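PDB 6FX6: SaTIE-TED from Staphylococcus aureus, which is of unknown function but forms the thioester domain of an LPXTG-anchored surface protein, a class of domain thought to attach covalently to host targets. Local coordinates for residues N161-V166 and I198-I203; E136-F141 and L229-T234. All coordinates share one frame; numbering follows the deposited sequence.

Contacts 1 and 2 lie side by side, with centres about 7 Å apart. Both use the same four-stranded mixed sheet, in which strands 195-201 and 231-238 are neighbours. Along the chain the order is 136-141, 161-166, 198-203 and 229-234. Contact 1 is therefore nested inside the loop closed by contact 2. The backbone bond between Leu200 N and Ser231 O, probable at 2.8 Å, joins the two directly. Gln137 and Arg202 add a second tie, from the carbonyl of one to the guanidinium of the other. Segment 136-141 follows helix 121-134, so the pair of contacts lies where the helical part meets the C-terminal strand region.

Contact 1: N161-V166 and I198-I203; sequences NTLSNV and IHLDRI
Arg202 lays its guanidinium alongside the side chain of Asn165, and the two point the same way. The amide and guanidinium planes are tilted 27° from each other. The tightest approach is from Arg202 NH1 to Asn165 CB, at 3.3 Å. The other branch of the guanidinium reaches Thr162, whose side chain it crosses at about a right angle. There Arg202 NH2 lies 3.8 Å from Thr162 CB. An extended run from CG to NE carries the charge this far from the strand end (chi3 175°). The polar ends have other partners. Arg202 NH2 donates to the carbonyl of Gln137, and Thr162 OG1 is bonded to Asp158. Asn165 ND2 makes a weak bond back to Thr162 O within its own turn.

A water spans the two backbones. It donates to Asn165 O at 2.7 Å and to Arg202 O at 2.9 Å. Separately, Val166 CA makes a CA-H...O contact with Asp201 O, with 3.6 Å between CA and O.

The apolar half is built on Leu200. Val166 CG2 sits 3.9 Å from Leu200 CB, and Val166 CG1 also faces the Asp201 carbonyl. Leu163 reaches across with its CD2, which is 3.9 Å from Leu200 CD1. Leu163 and Val166 also touch Ile179 of strand 175-180, in the three-stranded sheet, so this patch lies between two sheets. Asp201 turns away from the turn and forms a salt bridge with Arg170.

Residues 163-165 thus form a short 3-10 turn just before strand 168-170. It packs on the end of strand 195-201, the antiparallel partner of that strand, in a layout consistent with a small two-sheet beta sandwich.

Contact 2: E136-F141 and L229-T234; sequences EQRASF and LDSWLT
Phe141 holds CG between its backbone N and carbonyl carbon (chi1 52°), which sets the ring beside Leu233. Arg138 bends at chi2 (-71°), and this folds its guanidinium back toward Leu229 and Asp230. At the ring, Leu233 CD1 comes within 3.4 Å of Phe141 CD1. The two side chains cross at a slant, and the same methyl also nears CG of the ring. Ala139 CB lies over one face of the ring, offset toward its rim. Phe141 also touches Leu200 of strand 195-201, the sheet neighbour of 231-238.

In the one hydrogen bond between the segments, Ala139 N donates to Ser231 OG at 2.9 Å, almost straight at 176°. The CB atoms of these two residues are also close, so the serine both packs and accepts. Arg138 CA lies 3.5 Å from Ser231 OG.

Leu229 O sits over the centre of one guanidinium face of Arg138, 4.0 Å above its plane. NH1 of Arg138 rests on the leucine itself, 3.7 Å from Leu229 CA. Asp230 O lies obliquely to the group, 3.6 Å from Arg138 NE, and is not hydrogen-bonded to it. Arg138 NH2 donates instead to Gln137 O at 3.1 Å, and to Ala135 O, just after helix 121-134. These bonds tie the guanidinium to its own loop.

The two backbones run in nearly the same direction here, and 136-141 leads toward strand 145-149, the parallel neighbour of 231-238. Trp232 already bonds to His142 and Lys143. A serine hydroxyl is thus the acceptor for a loop amide ahead of the regular pairing, while carbonyl oxygens near the guanidinium probably help to stabilise its positive charge.

Contact 1: N161-V166 and I198-I203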
# COMPACT_ATOMS: atom_id res chain seq x y z
N ASN A 161 -2.15 6.71 -20.15
CA ASN A 161 -3.44 6.14 -19.74
C ASN A 161 -3.42 5.70 -18.25
O ASN A 161 -3.77 4.56 -17.92
CB ASN A 161 -3.84 4.99 -20.70
CG ASN A 161 -5.26 4.48 -20.49
OD1 ASN A 161 -6.18 5.23 -20.14
ND2 ASN A 161 -5.46 3.18 -20.70
N THR A 162 -3.01 6.62 -17.38
CA THR A 162 -2.90 6.33 -15.93
C THR A 162 -3.79 7.17 -15.02
O THR A 162 -3.84 6.91 -13.82
CB THR A 162 -1.45 6.53 -15.42
OG1 THR A 162 -1.08 7.91 -15.54
CG2 THR A 162 -0.46 5.66 -16.20
N LEU A 163 -4.51 8.16 -15.55
CA LEU A 163 -5.20 9.13 -14.68
C LEU A 163 -6.41 8.57 -13.93
O LEU A 163 -6.77 9.11 -12.89
CB LEU A 163 -5.56 10.41 -15.44
CG LEU A 163 -4.38 11.17 -16.07
CD1 LEU A 163 -4.81 12.56 -16.51
CD2 LEU A 163 -3.18 11.28 -15.12
N SER A 164 -6.99 7.46 -14.41
CA SER A 164 -8.07 6.76 -13.69
C SER A 164 -7.66 6.14 -12.34
O SER A 164 -8.53 5.83 -11.53
CB SER A 164 -8.70 5.67 -14.57
OG SER A 164 -7.87 4.53 -14.66
N ASN A 165 -6.36 5.94 -12.11
CA ASN A 165 -5.83 5.45 -10.81
C ASN A 165 -5.57 6.56 -9.76
O ASN A 165 -5.19 6.26 -8.63
CB ASN A 165 -4.51 4.70 -11.03
CG ASN A 165 -4.66 3.52 -11.98
OD1 ASN A 165 -5.29 2.52 -11.65
ND2 ASN A 165 -4.05 3.63 -13.17
N VAL A 166 -5.77 7.83 -10.13
CA VAL A 166 -5.48 8.97 -9.25
C VAL A 166 -6.56 9.10 -8.16
O VAL A 166 -7.75 9.22 -8.47
CB VAL A 166 -5.37 10.29 -10.05
CG1 VAL A 166 -5.24 11.50 -9.12
CG2 VAL A 166 -4.20 10.21 -11.02
N ILE A 198 1.83 20.46 -9.41
CA ILE A 198 0.62 19.68 -9.20
C ILE A 198 1.02 18.21 -8.98
O ILE A 198 1.79 17.66 -9.77
CB ILE A 198 -0.32 19.79 -10.42
CG1 ILE A 198 -0.80 21.25 -10.57
CG2 ILE A 198 -1.51 18.85 -10.27
CD1 ILE A 198 -1.60 21.53 -11.81
N HIS A 199 0.51 17.60 -7.92
CA HIS A 199 0.77 16.19 -7.61
C HIS A 199 -0.49 15.37 -7.78
O HIS A 199 -1.51 15.69 -7.17
CB HIS A 199 1.24 16.01 -6.16
CG HIS A 199 2.40 16.87 -5.79
ND1 HIS A 199 3.71 16.45 -5.90
CD2 HIS A 199 2.45 18.12 -5.27
CE1 HIS A 199 4.52 17.41 -5.48
NE2 HIS A 199 3.78 18.44 -5.10
N LEU A 200 -0.40 14.30 -8.57
CA LEU A 200 -1.52 13.37 -8.80
C LEU A 200 -1.25 12.05 -8.08
O LEU A 200 -0.61 11.16 -8.64
CB LEU A 200 -1.70 13.14 -10.30
CG LEU A 200 -1.72 14.40 -11.17
CD1 LEU A 200 -1.95 14.01 -12.62
CD2 LEU A 200 -2.78 15.39 -10.69
N ASP A 201 -1.75 11.93 -6.85
CA ASP A 201 -1.41 10.82 -5.96
C ASP A 201 -2.21 9.55 -6.24
O ASP A 201 -3.43 9.61 -6.42
CB ASP A 201 -1.66 11.19 -4.49
CG ASP A 201 -0.90 12.41 -4.05
OD1 ASP A 201 0.23 12.64 -4.53
OD2 ASP A 201 -1.43 13.14 -3.20
N ARG A 202 -1.53 8.41 -6.24
CA ARG A 202 -2.19 7.11 -6.25
C ARG A 202 -2.66 6.68 -4.85
O ARG A 202 -3.63 5.94 -4.74
CB ARG A 202 -1.27 6.04 -6.83
CG ARG A 202 -1.04 6.16 -8.32
CD ARG A 202 0.07 5.23 -8.78
NE ARG A 202 0.22 5.24 -10.23
CZ ARG A 202 -0.48 4.49 -11.09
NH1 ARG A 202 -1.43 3.64 -10.69
NH2 ARG A 202 -0.22 4.61 -12.40
N ILE A 203 -1.96 7.13 -3.81
CA ILE A 203 -2.25 6.77 -2.42
C ILE A 203 -2.45 8.03 -1.58
O ILE A 203 -1.59 8.91 -1.56
CB ILE A 203 -1.11 5.91 -1.82
CG1 ILE A 203 -0.94 4.61 -2.63
CG2 ILE A 203 -1.39 5.59 -0.36
CD1 ILE A 203 0.25 3.76 -2.24
O HOH W 1 -4.50 4.27 -6.91

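Contact 2: E136-F141 and L229-T234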
# COMPACT_ATOMS: atom_id res chain seq x y z
N GLU A 136 3.54 1.43 -10.31
CA GLU A 136 4.83 1.94 -10.78
C GLU A 136 4.71 2.88 -11.98
O GLU A 136 5.60 3.69 -12.22
CB GLU A 136 5.78 0.80 -11.16
CG GLU A 136 6.16 -0.14 -10.02
CD GLU A 136 7.07 -1.29 -10.45
OE1 GLU A 136 7.36 -1.42 -11.67
OE2 GLU A 136 7.49 -2.08 -9.57
N GLN A 137 3.61 2.77 -12.73
CA GLN A 137 3.44 3.56 -13.95
C GLN A 137 3.14 5.01 -13.62
O GLN A 137 2.46 5.31 -12.64
CB GLN A 137 2.32 2.98 -14.83
CG GLN A 137 2.49 1.52 -15.23
CD GLN A 137 3.83 1.22 -15.88
OE1 GLN A 137 4.35 2.02 -16.67
NE2 GLN A 137 4.41 0.07 -15.55
N ARG A 138 3.68 5.91 -14.45
CA ARG A 138 3.55 7.35 -14.26
C ARG A 138 2.99 7.98 -15.53
O ARG A 138 3.13 7.44 -16.63
CB ARG A 138 4.92 7.96 -13.93
CG ARG A 138 5.52 7.47 -12.62
CD ARG A 138 4.77 8.02 -11.41
NE ARG A 138 5.32 7.54 -10.14
CZ ARG A 138 5.04 6.38 -9.55
NH1 ARG A 138 5.61 6.08 -8.39
NH2 ARG A 138 4.20 5.50 -10.09
N ALA A 139 2.32 9.13 -15.35
CA ALA A 139 1.79 9.90 -16.48
C ALA A 139 2.87 10.29 -17.48
O ALA A 139 4.05 10.36 -17.14
CB ALA A 139 1.09 11.15 -15.96
N SER A 140 2.46 10.52 -18.73
CA SER A 140 3.41 10.89 -19.80
C SER A 140 4.06 12.26 -19.57
O SER A 140 5.15 12.52 -20.06
CB SER A 140 2.72 10.87 -21.16
OG SER A 140 1.64 11.79 -21.19
N PHE A 141 3.37 13.13 -18.82
CA PHE A 141 3.92 14.45 -18.46
C PHE A 141 4.65 14.48 -17.10
O PHE A 141 4.96 15.55 -16.59
CB PHE A 141 2.82 15.53 -18.54
CG PHE A 141 1.55 15.21 -17.79
CD1 PHE A 141 1.51 15.22 -16.40
CD2 PHE A 141 0.38 14.91 -18.49
CE1 PHE A 141 0.34 14.92 -15.72
CE2 PHE A 141 -0.80 14.62 -17.81
CZ PHE A 141 -0.82 14.63 -16.42
N LEU A 229 3.19 8.00 -4.42
CA LEU A 229 3.36 7.47 -5.78
C LEU A 229 2.71 8.38 -6.81
O LEU A 229 1.92 7.94 -7.65
CB LEU A 229 2.80 6.04 -5.88
CG LEU A 229 3.30 5.03 -4.85
CD1 LEU A 229 2.59 3.70 -5.06
CD2 LEU A 229 4.81 4.84 -4.91
N ASP A 230 3.04 9.67 -6.72
CA ASP A 230 2.41 10.69 -7.55
C ASP A 230 3.10 10.88 -8.89
O ASP A 230 4.32 10.85 -8.98
CB ASP A 230 2.31 12.04 -6.83
CG ASP A 230 3.65 12.63 -6.47
OD1 ASP A 230 4.46 11.91 -5.86
OD2 ASP A 230 3.89 13.82 -6.75
N SER A 231 2.29 11.05 -9.93
CA SER A 231 2.75 11.72 -11.14
C SER A 231 2.67 13.20 -10.82
O SER A 231 1.71 13.63 -10.20
CB SER A 231 1.86 11.38 -12.34
OG SER A 231 1.93 10.00 -12.62
N TRP A 232 3.69 13.96 -11.21
CA TRP A 232 3.69 15.40 -10.99
C TRP A 232 4.13 16.21 -12.20
O TRP A 232 4.90 15.74 -13.05
CB TRP A 232 4.50 15.79 -9.74
CG TRP A 232 5.96 15.45 -9.76
CD1 TRP A 232 6.55 14.35 -9.21
CD2 TRP A 232 7.03 16.23 -10.33
NE1 TRP A 232 7.91 14.39 -9.41
CE2 TRP A 232 8.23 15.52 -10.09
CE3 TRP A 232 7.09 17.45 -11.02
CZ2 TRP A 232 9.48 16.00 -10.52
CZ3 TRP A 232 8.34 17.92 -11.46
CH2 TRP A 232 9.52 17.19 -11.20
N LEU A 233 3.65 17.44 -12.22
CA LEU A 233 3.83 18.36 -13.33
C LEU A 233 4.02 19.75 -12.74
O LEU A 233 3.21 20.17 -11.90
CB LEU A 233 2.59 18.31 -14.21
CG LEU A 233 2.41 19.27 -15.39
CD1 LEU A 233 1.61 18.60 -16.49
CD2 LEU A 233 1.73 20.56 -14.96
N THR A 234 5.06 20.45 -13.18
CA THR A 234 5.34 21.80 -12.70
C THR A 234 4.90 22.81 -13.76
O THR A 234 5.37 22.76 -14.89
CB THR A 234 6.82 21.98 -12.35
OG1 THR A 234 7.16 21.08 -11.29
CG2 THR A 234 7.12 23.42 -11.89